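Local coordinates for D-methionine-binding lipoprotein MetQ (PDB 4YAH) that binds methionine as the substrate-binding lipoprotein of an ATP-driven D-methionine permease, at residues 131-136 / 175-180; 57-62 / 243-248; 156-161 / 169-174. All blocks are in the same frame, centred on the assembly; numbering follows the deposited sequence.

Contact 1 (131-136 / 175-180); sequences SQVAVP and KNLKIV
Ser131 O takes the backbone N-H of Lys178 at 2.9 Å (O to N), the first of four bonds that join strands 132-136 and 178-180 in parallel. The next runs back from Val133 N to Lys178 O, 2.8 Å; Val133 O then accepts from Val180 N, and Val135 N closes the ladder on Val180 O at 3.0 Å. Each carbonyl also has a CA-H beside it, closest at 3.2 Å between Gln132 CA and Lys178 O. On one face, Val180 CG2 lies against the extended arm of Gln132, 3.5 Å from Gln132 OE1; chi1 of Val180 (174°) swings that methyl beside its own N, toward Gln132. The other face is apolar. There Val135 CG2 meets Ile179 CG2 at 3.7 Å, and Val133 sits against Ile179 CD1 and Leu177 CD1. Helix 139-151 covers Val135 through Leu142 and Ser145, while Ala134 on the first face is backed by helix 187-190. Strand 196-201 pairs with the far edge of 132-136, and Ser131 OG is tied to Gln128 O. Strand 178-182 is the edge of a five-stranded mixed sheet whose parallel strands are flanked by helices, the alpha/beta lobe architecture of periplasmic binding proteins.

Contact 2 (57-62 / 243-248); sequences YGLDVE and VKKFVQ
Lys245 lays its aliphatic chain over one face of the Tyr57 ring, and this is the most extensive touch of the contact. Its CG stands 4.0 Å from the ring centroid and only 9° off the normal, a CH-pi contact placed almost squarely over the ring. CD moves on toward the root of the tyrosine, 3.9 Å from Tyr57 CG, so the lysine crosses the ring obliquely from the helix toward Tyr57 CB. With chi2 of 178° and chi3 of 177° the chain stays straight, which carries the ammonium past the ring instead of onto it. Deeper in lies the tightly buried part, made by Leu59, Val61 and Phe246. Leu59 CD2 touches Lys245 CB at 3.8 Å. Val61 meets Phe246 at about a right angle, its CG1 3.9 Å from Phe246 CE1; Ile33 and Val35 of strand 32-38, and Ile231 of strand 229-234, complete this buried patch.

The outer side is looser and more polar. Gln248 crosses the phenol end at about a right angle, with its CB 3.4 Å from Tyr57 OH, while its amide turns back along the helix: NE2 donates to Lys244 O at 3.2 Å from above the carbonyl plane, on the opposite face from Gln248 N. Near the ammonium, a water links Lys245 NZ, 2.8 Å away, to Tyr57 O at the end of helix 41-57. No direct hydrogen bond joins the two segments. The lysine therefore works as a hydrocarbon against the ring and as a charge at the surface, where its ammonium can stay hydrated, and the hold between helix 241-250 and this corner rests mainly on apolar packing.

Contact 3 (156-161 / 169-174); sequences KLKDGV and DVVENP
A small two-stranded antiparallel ribbon, 156-157 against 170-172, carries a classic beta bulge: Val171 and Glu172 both face Lys156. The carbonyl of Lys156 gathers both amides: Val171 N is 2.8 Å from Lys156 O. Glu172 N is more distant, 3.3 Å from Lys156 O. Lys156 N returns a bond to Glu172 O, and beyond the bulge Lys158 N donates to Asp169 O at 2.9 Å. Leu157 and Val170 form the non-hydrogen-bonded pair between, their CD2 and CG2 methyls 3.8 Å apart.

On the face of Lys156 and Glu172 the chain of Lys156 slants across that of Glu172. CG of Lys156 is anti to its N (chi1 -175°), and its methylenes run over the carboxylate, CD lying 3.5 Å from Glu172 OE1. The ammonium continues past, so this is a contact of the lysine's carbons with the acid, without a salt bridge. Lys158 extends roughly at a right angle to Lys156, crossing both Val171 and Asp169 at about a right angle too. Its CG is pressed against Val171 CG1 at 3.3 Å, tighter than usual for two carbons. At the tip of the chain, a water accepts from Lys158 NZ at 2.6 Å and donates to Asp169 OD1, bridging the opposite charges. Val161 CG1 comes against the Asp169 carboxyl carbon, CG, at 3.6 Å, while Asp169 OD2 is bound to the backbone N of Thr166.

The ribbon lies on the surface beside helix 139-151: Leu157 packs on Leu147, its N bonds Gln150 OE1, and Asn173 ND2 reaches Leu177 O just ahead of strand 178-182.

In the fold
Contacts 1 and 3 belong to one side of the molecule and contact 2 to the other: the centre of contact 2 is about 42 Å from that of contact 1 and about 45 Å from that of contact 3, whereas the centres of contacts 1 and 3 lie about 14 Å apart. Along the chain the pairs enclose one another, 156-161/169-174 innermost, then 131-136/175-180, then 57-62/243-248. Strand 132-136 leads into helix 139-151, on to the ribbon of contact 3, and back to strand 178-182 in the five-stranded sheet. Contact 2 instead joins strand 60-66, the edge of the six-stranded sheet, to helix 241-250. Methionine binds between these two sheet-centred halves, with pocket residues contributed by both, including Asn141 and Arg144 of helix 139-151.

Contact 1 (131-136 / 175-180)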
loop_
_atom_site.group_PDB
_atom_site.type_symbol
_atom_site.label_atom_id
_atom_site.label_comp_id
_atom_site.label_asym_id
_atom_site.label_seq_id
_atom_site.Cartn_x
_atom_site.Cartn_y
_atom_site.Cartn_z
ATOM N N SER A 131 13.775 -4.944 21.495
ATOM C CA SER A 131 13.699 -3.880 20.507
ATOM C C SER A 131 12.253 -3.589 20.152
ATOM O O SER A 131 11.434 -4.505 20.078
ATOM C CB SER A 131 14.461 -4.253 19.247
ATOM O OG SER A 131 15.855 -4.105 19.418
ATOM N N GLN A 132 11.947 -2.316 19.930
ATOM C CA GLN A 132 10.644 -1.958 19.372
ATOM C C GLN A 132 10.673 -2.095 17.856
ATOM O O GLN A 132 11.616 -1.649 17.184
ATOM C CB GLN A 132 10.249 -0.548 19.780
ATOM C CG GLN A 132 9.962 -0.411 21.271
ATOM C CD GLN A 132 9.584 0.994 21.654
ATOM O OE1 GLN A 132 9.103 1.760 20.822
ATOM N NE2 GLN A 132 9.818 1.350 22.911
ATOM N N VAL A 133 9.620 -2.708 17.328
ATOM C CA VAL A 133 9.471 -2.921 15.902
ATOM C C VAL A 133 8.158 -2.276 15.497
ATOM O O VAL A 133 7.113 -2.663 16.003
ATOM C CB VAL A 133 9.468 -4.418 15.542
ATOM C CG1 VAL A 133 9.229 -4.609 14.054
ATOM C CG2 VAL A 133 10.794 -5.052 15.980
ATOM N N ALA A 134 8.220 -1.293 14.603
ATOM C CA ALA A 134 7.027 -0.549 14.208
ATOM C C ALA A 134 6.360 -1.217 13.014
ATOM O O ALA A 134 7.044 -1.659 12.078
ATOM C CB ALA A 134 7.376 0.898 13.894
ATOM N N VAL A 135 5.032 -1.278 13.059
ATOM C CA VAL A 135 4.235 -1.815 11.976
ATOM C C VAL A 135 2.969 -0.973 11.793
ATOM O O VAL A 135 2.527 -0.286 12.718
ATOM C CB VAL A 135 3.827 -3.270 12.237
ATOM C CG1 VAL A 135 5.060 -4.161 12.393
ATOM C CG2 VAL A 135 2.955 -3.352 13.484
ATOM N N PRO A 136 2.364 -1.033 10.602
ATOM C CA PRO A 136 1.072 -0.358 10.412
ATOM C C PRO A 136 -0.001 -0.863 11.366
ATOM O O PRO A 136 0.011 -2.049 11.702
ATOM C CB PRO A 136 0.692 -0.695 8.969
ATOM C CG PRO A 136 1.855 -1.368 8.348
ATOM C CD PRO A 136 2.794 -1.795 9.422
ATOM N N LYS A 175 13.226 -12.991 21.066
ATOM C CA LYS A 175 13.947 -11.756 21.343
ATOM C C LYS A 175 13.097 -10.775 22.153
ATOM O O LYS A 175 13.555 -9.671 22.451
ATOM C CB LYS A 175 14.406 -11.078 20.056
ATOM C CG LYS A 175 15.334 -11.896 19.200
ATOM C CD LYS A 175 15.767 -11.126 17.952
ATOM C CE LYS A 175 16.612 -11.973 17.020
ATOM N NZ LYS A 175 18.002 -12.177 17.539
ATOM N N ASN A 176 11.882 -11.181 22.524
ATOM C CA ASN A 176 10.990 -10.325 23.310
ATOM C C ASN A 176 10.839 -8.961 22.661
ATOM O O ASN A 176 10.932 -7.926 23.321
ATOM C CB ASN A 176 11.503 -10.157 24.737
ATOM C CG ASN A 176 11.623 -11.478 25.465
ATOM O OD1 ASN A 176 10.673 -12.258 25.509
ATOM N ND2 ASN A 176 12.793 -11.740 26.030
ATOM N N LEU A 177 10.614 -8.974 21.356
ATOM C CA LEU A 177 10.378 -7.760 20.609
ATOM C C LEU A 177 9.068 -7.128 21.028
ATOM O O LEU A 177 8.131 -7.821 21.406
ATOM C CB LEU A 177 10.353 -8.061 19.115
ATOM C CG LEU A 177 11.576 -8.788 18.572
ATOM C CD1 LEU A 177 11.326 -9.178 17.129
ATOM C CD2 LEU A 177 12.800 -7.896 18.696
ATOM N N LYS A 178 9.016 -5.805 20.945
ATOM C CA LYS A 178 7.826 -5.062 21.295
ATOM C C LYS A 178 7.259 -4.507 19.999
ATOM O O LYS A 178 7.887 -3.676 19.349
ATOM C CB LYS A 178 8.135 -3.927 22.270
ATOM C CG LYS A 178 8.964 -4.343 23.475
ATOM C CD LYS A 178 8.242 -5.371 24.323
ATOM C CE LYS A 178 9.020 -5.700 25.593
ATOM N NZ LYS A 178 9.063 -4.538 26.529
ATOM N N ILE A 179 6.083 -4.980 19.624
ATOM C CA ILE A 179 5.448 -4.544 18.396
ATOM C C ILE A 179 4.729 -3.235 18.675
ATOM O O ILE A 179 3.882 -3.165 19.562
ATOM C CB ILE A 179 4.459 -5.599 17.855
ATOM C CG1 ILE A 179 5.157 -6.950 17.703
ATOM C CG2 ILE A 179 3.871 -5.142 16.534
ATOM C CD1 ILE A 179 6.276 -6.940 16.718
ATOM N N VAL A 180 5.098 -2.196 17.930
ATOM C CA VAL A 180 4.539 -0.861 18.097
ATOM C C VAL A 180 3.673 -0.544 16.887
ATOM O O VAL A 180 4.185 -0.396 15.793
ATOM C CB VAL A 180 5.647 0.181 18.248
ATOM C CG1 VAL A 180 5.069 1.578 18.274
ATOM C CG2 VAL A 180 6.413 -0.085 19.524
#

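Contact 2 (57-62 / 243-248)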
loop_
_atom_site.group_PDB
_atom_site.type_symbol
_atom_site.label_atom_id
_atom_site.label_comp_id
_atom_site.label_asym_id
_atom_site.label_seq_id
_atom_site.Cartn_x
_atom_site.Cartn_y
_atom_site.Cartn_z
ATOM N N TYR A 57 -7.363 9.489 -24.939
ATOM C CA TYR A 57 -8.809 9.767 -24.964
ATOM C C TYR A 57 -9.193 11.232 -24.892
ATOM O O TYR A 57 -10.366 11.567 -25.052
ATOM C CB TYR A 57 -9.508 9.070 -23.807
ATOM C CG TYR A 57 -9.196 7.612 -23.727
ATOM C CD1 TYR A 57 -9.697 6.722 -24.666
ATOM C CD2 TYR A 57 -8.407 7.113 -22.709
ATOM C CE1 TYR A 57 -9.408 5.383 -24.596
ATOM C CE2 TYR A 57 -8.112 5.782 -22.629
ATOM C CZ TYR A 57 -8.616 4.918 -23.571
ATOM O OH TYR A 57 -8.320 3.583 -23.487
ATOM N N GLY A 58 -8.234 12.105 -24.619
ATOM C CA GLY A 58 -8.562 13.487 -24.329
ATOM C C GLY A 58 -9.401 13.590 -23.070
ATOM O O GLY A 58 -10.142 14.551 -22.902
ATOM N N LEU A 59 -9.275 12.598 -22.184
ATOM C CA LEU A 59 -9.996 12.592 -20.914
ATOM C C LEU A 59 -9.294 13.513 -19.920
ATOM O O LEU A 59 -8.071 13.475 -19.798
ATOM C CB LEU A 59 -10.074 11.172 -20.340
ATOM C CG LEU A 59 -10.745 11.023 -18.974
ATOM C CD1 LEU A 59 -12.229 11.344 -19.085
ATOM C CD2 LEU A 59 -10.519 9.621 -18.428
ATOM N N ASP A 60 -10.067 14.321 -19.205
ATOM C CA ASP A 60 -9.517 15.236 -18.216
ATOM C C ASP A 60 -9.544 14.583 -16.839
ATOM O O ASP A 60 -10.561 14.603 -16.148
ATOM C CB ASP A 60 -10.303 16.551 -18.214
ATOM C CG ASP A 60 -9.717 17.589 -17.272
ATOM O OD1 ASP A 60 -8.563 17.412 -16.813
ATOM O OD2 ASP A 60 -10.413 18.594 -17.001
ATOM N N VAL A 61 -8.420 13.981 -16.459
ATOM C CA VAL A 61 -8.264 13.397 -15.130
ATOM C C VAL A 61 -7.664 14.402 -14.141
ATOM O O VAL A 61 -6.601 14.968 -14.386
ATOM C CB VAL A 61 -7.371 12.156 -15.184
ATOM C CG1 VAL A 61 -7.150 11.580 -13.779
ATOM C CG2 VAL A 61 -7.989 11.102 -16.112
ATOM N N GLU A 62 -8.364 14.605 -13.030
ATOM C CA GLU A 62 -7.879 15.424 -11.932
ATOM C C GLU A 62 -7.423 14.520 -10.803
ATOM O O GLU A 62 -8.215 13.720 -10.305
ATOM C CB GLU A 62 -8.973 16.370 -11.436
ATOM C CG GLU A 62 -8.502 17.262 -10.320
ATOM C CD GLU A 62 -9.584 18.199 -9.826
ATOM O OE1 GLU A 62 -10.613 18.338 -10.518
ATOM O OE2 GLU A 62 -9.411 18.796 -8.742
ATOM N N VAL A 243 -14.486 6.006 -15.958
ATOM C CA VAL A 243 -13.800 5.044 -15.096
ATOM C C VAL A 243 -13.072 4.028 -15.969
ATOM O O VAL A 243 -11.893 3.730 -15.744
ATOM C CB VAL A 243 -14.794 4.334 -14.162
ATOM C CG1 VAL A 243 -14.151 3.116 -13.464
ATOM C CG2 VAL A 243 -15.335 5.320 -13.139
ATOM N N LYS A 244 -13.768 3.504 -16.978
ATOM C CA LYS A 244 -13.183 2.493 -17.851
ATOM C C LYS A 244 -11.961 3.069 -18.551
ATOM O O LYS A 244 -10.931 2.398 -18.671
ATOM C CB LYS A 244 -14.190 1.994 -18.882
ATOM C CG LYS A 244 -15.352 1.221 -18.298
ATOM C CD LYS A 244 -16.286 0.759 -19.437
ATOM C CE LYS A 244 -17.679 0.501 -18.946
ATOM N NZ LYS A 244 -18.588 0.087 -20.063
ATOM N N LYS A 245 -12.063 4.321 -18.986
ATOM C CA LYS A 245 -10.951 4.970 -19.655
ATOM C C LYS A 245 -9.753 5.125 -18.728
ATOM O O LYS A 245 -8.615 4.907 -19.136
ATOM C CB LYS A 245 -11.354 6.350 -20.164
ATOM C CG LYS A 245 -12.241 6.325 -21.387
ATOM C CD LYS A 245 -12.596 7.750 -21.760
ATOM C CE LYS A 245 -13.423 7.793 -23.007
ATOM N NZ LYS A 245 -14.091 9.111 -23.147
ATOM N N PHE A 246 -10.008 5.536 -17.494
ATOM C CA PHE A 246 -8.920 5.763 -16.563
ATOM C C PHE A 246 -8.212 4.440 -16.280
ATOM O O PHE A 246 -6.987 4.368 -16.190
ATOM C CB PHE A 246 -9.415 6.373 -15.264
ATOM C CG PHE A 246 -8.333 6.573 -14.275
ATOM C CD1 PHE A 246 -7.382 7.542 -14.490
ATOM C CD2 PHE A 246 -8.225 5.757 -13.168
ATOM C CE1 PHE A 246 -6.348 7.726 -13.600
ATOM C CE2 PHE A 246 -7.175 5.936 -12.268
ATOM C CZ PHE A 246 -6.253 6.924 -12.491
ATOM N N VAL A 247 -8.991 3.379 -16.133
ATOM C CA VAL A 247 -8.401 2.071 -15.859
ATOM C C VAL A 247 -7.493 1.678 -17.009
ATOM O O VAL A 247 -6.383 1.202 -16.790
ATOM C CB VAL A 247 -9.486 1.003 -15.627
ATOM C CG1 VAL A 247 -8.905 -0.413 -15.628
ATOM C CG2 VAL A 247 -10.219 1.283 -14.314
ATOM N N GLN A 248 -7.952 1.876 -18.238
ATOM C CA GLN A 248 -7.147 1.498 -19.394
ATOM C C GLN A 248 -5.873 2.339 -19.479
ATOM O O GLN A 248 -4.817 1.839 -19.883
ATOM C CB GLN A 248 -7.973 1.611 -20.686
ATOM C CG GLN A 248 -8.889 0.399 -20.882
ATOM C CD GLN A 248 -9.941 0.572 -21.973
ATOM O OE1 GLN A 248 -9.721 0.198 -23.129
ATOM N NE2 GLN A 248 -11.104 1.099 -21.599
HETATM O O HOH W 1 -12.408 11.323 -23.162
#

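Contact 3 (156-161 / 169-174)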
loop_
_atom_site.group_PDB
_atom_site.type_symbol
_atom_site.label_atom_id
_atom_site.label_comp_id
_atom_site.label_asym_id
_atom_site.label_seq_id
_atom_site.Cartn_x
_atom_site.Cartn_y
_atom_site.Cartn_z
ATOM N N LYS A 156 6.564 -16.404 15.852
ATOM C CA LYS A 156 5.661 -17.416 15.339
ATOM C C LYS A 156 4.251 -17.063 15.763
ATOM O O LYS A 156 4.022 -16.613 16.890
ATOM C CB LYS A 156 6.044 -18.817 15.830
ATOM C CG LYS A 156 5.193 -19.924 15.202
ATOM C CD LYS A 156 5.701 -21.311 15.572
ATOM C CE LYS A 156 4.572 -22.335 15.551
ATOM N NZ LYS A 156 3.617 -22.141 14.413
ATOM N N LEU A 157 3.322 -17.257 14.839
ATOM C CA LEU A 157 1.916 -16.975 15.060
ATOM C C LEU A 157 1.093 -18.247 15.233
ATOM O O LEU A 157 1.458 -19.320 14.736
ATOM C CB LEU A 157 1.340 -16.187 13.895
ATOM C CG LEU A 157 2.044 -14.878 13.549
ATOM C CD1 LEU A 157 1.493 -14.397 12.234
ATOM C CD2 LEU A 157 1.837 -13.862 14.656
ATOM N N LYS A 158 -0.033 -18.093 15.919
ATOM C CA LYS A 158 -1.025 -19.158 16.059
ATOM C C LYS A 158 -1.474 -19.687 14.709
ATOM O O LYS A 158 -1.454 -18.979 13.704
ATOM C CB LYS A 158 -2.254 -18.655 16.815
ATOM C CG LYS A 158 -2.085 -18.529 18.306
ATOM C CD LYS A 158 -3.415 -18.188 18.969
ATOM C CE LYS A 158 -3.222 -17.799 20.427
ATOM N NZ LYS A 158 -4.517 -17.603 21.135
ATOM N N ASP A 159 -1.911 -20.936 14.686
ATOM C CA ASP A 159 -2.483 -21.487 13.471
ATOM C C ASP A 159 -3.834 -20.847 13.184
ATOM O O ASP A 159 -4.510 -20.346 14.093
ATOM C CB ASP A 159 -2.610 -23.005 13.588
ATOM C CG ASP A 159 -1.272 -23.679 13.849
ATOM O OD1 ASP A 159 -0.231 -23.158 13.384
ATOM O OD2 ASP A 159 -1.260 -24.729 14.525
ATOM N N GLY A 160 -4.199 -20.820 11.904
ATOM C CA GLY A 160 -5.522 -20.404 11.478
ATOM C C GLY A 160 -5.763 -18.907 11.418
ATOM O O GLY A 160 -6.907 -18.477 11.314
ATOM N N VAL A 161 -4.703 -18.106 11.475
ATOM C CA VAL A 161 -4.880 -16.655 11.503
ATOM C C VAL A 161 -5.220 -16.071 10.137
ATOM O O VAL A 161 -5.782 -14.982 10.059
ATOM C CB VAL A 161 -3.620 -15.920 12.026
ATOM C CG1 VAL A 161 -3.413 -16.198 13.494
ATOM C CG2 VAL A 161 -2.381 -16.284 11.205
ATOM N N ASP A 169 -1.889 -12.964 18.641
ATOM C CA ASP A 169 -1.620 -14.260 18.012
ATOM C C ASP A 169 -0.137 -14.662 18.020
ATOM O O ASP A 169 0.225 -15.705 17.489
ATOM C CB ASP A 169 -2.122 -14.251 16.574
ATOM C CG ASP A 169 -3.638 -14.156 16.487
ATOM O OD1 ASP A 169 -4.313 -14.934 17.197
ATOM O OD2 ASP A 169 -4.152 -13.308 15.719
ATOM N N VAL A 170 0.717 -13.830 18.602
ATOM C CA VAL A 170 2.135 -14.140 18.669
ATOM C C VAL A 170 2.328 -15.171 19.757
ATOM O O VAL A 170 2.012 -14.908 20.920
ATOM C CB VAL A 170 2.983 -12.905 18.948
ATOM C CG1 VAL A 170 4.455 -13.297 19.209
ATOM C CG2 VAL A 170 2.893 -11.960 17.781
ATOM N N VAL A 171 2.858 -16.334 19.381
ATOM C CA VAL A 171 3.046 -17.425 20.340
ATOM C C VAL A 171 4.510 -17.726 20.637
ATOM O O VAL A 171 4.808 -18.361 21.645
ATOM C CB VAL A 171 2.351 -18.714 19.858
ATOM C CG1 VAL A 171 0.855 -18.504 19.865
ATOM C CG2 VAL A 171 2.814 -19.132 18.472
ATOM N N GLU A 172 5.409 -17.285 19.763
ATOM C CA GLU A 172 6.839 -17.318 20.026
ATOM C C GLU A 172 7.431 -15.968 19.656
ATOM O O GLU A 172 7.089 -15.382 18.619
ATOM C CB GLU A 172 7.536 -18.432 19.249
ATOM C CG GLU A 172 7.010 -19.832 19.551
ATOM C CD GLU A 172 7.694 -20.888 18.713
ATOM O OE1 GLU A 172 7.169 -22.023 18.637
ATOM O OE2 GLU A 172 8.758 -20.575 18.129
ATOM N N ASN A 173 8.300 -15.482 20.526
ATOM C CA ASN A 173 8.926 -14.177 20.376
ATOM C C ASN A 173 10.193 -14.205 21.219
ATOM O O ASN A 173 10.275 -13.566 22.267
ATOM C CB ASN A 173 7.958 -13.084 20.810
ATOM C CG ASN A 173 8.542 -11.680 20.689
ATOM O OD1 ASN A 173 9.572 -11.455 20.043
ATOM N ND2 ASN A 173 7.867 -10.723 21.316
ATOM N N PRO A 174 11.187 -14.966 20.759
ATOM C CA PRO A 174 12.368 -15.227 21.606
ATOM C C PRO A 174 13.226 -14.002 21.928
ATOM O O PRO A 174 13.886 -13.991 22.966
ATOM C CB PRO A 174 13.163 -16.251 20.787
ATOM C CG PRO A 174 12.642 -16.171 19.406
ATOM C CD PRO A 174 11.215 -15.753 19.514
HETATM O O HOH W 2 -5.091 -15.284 20.132
#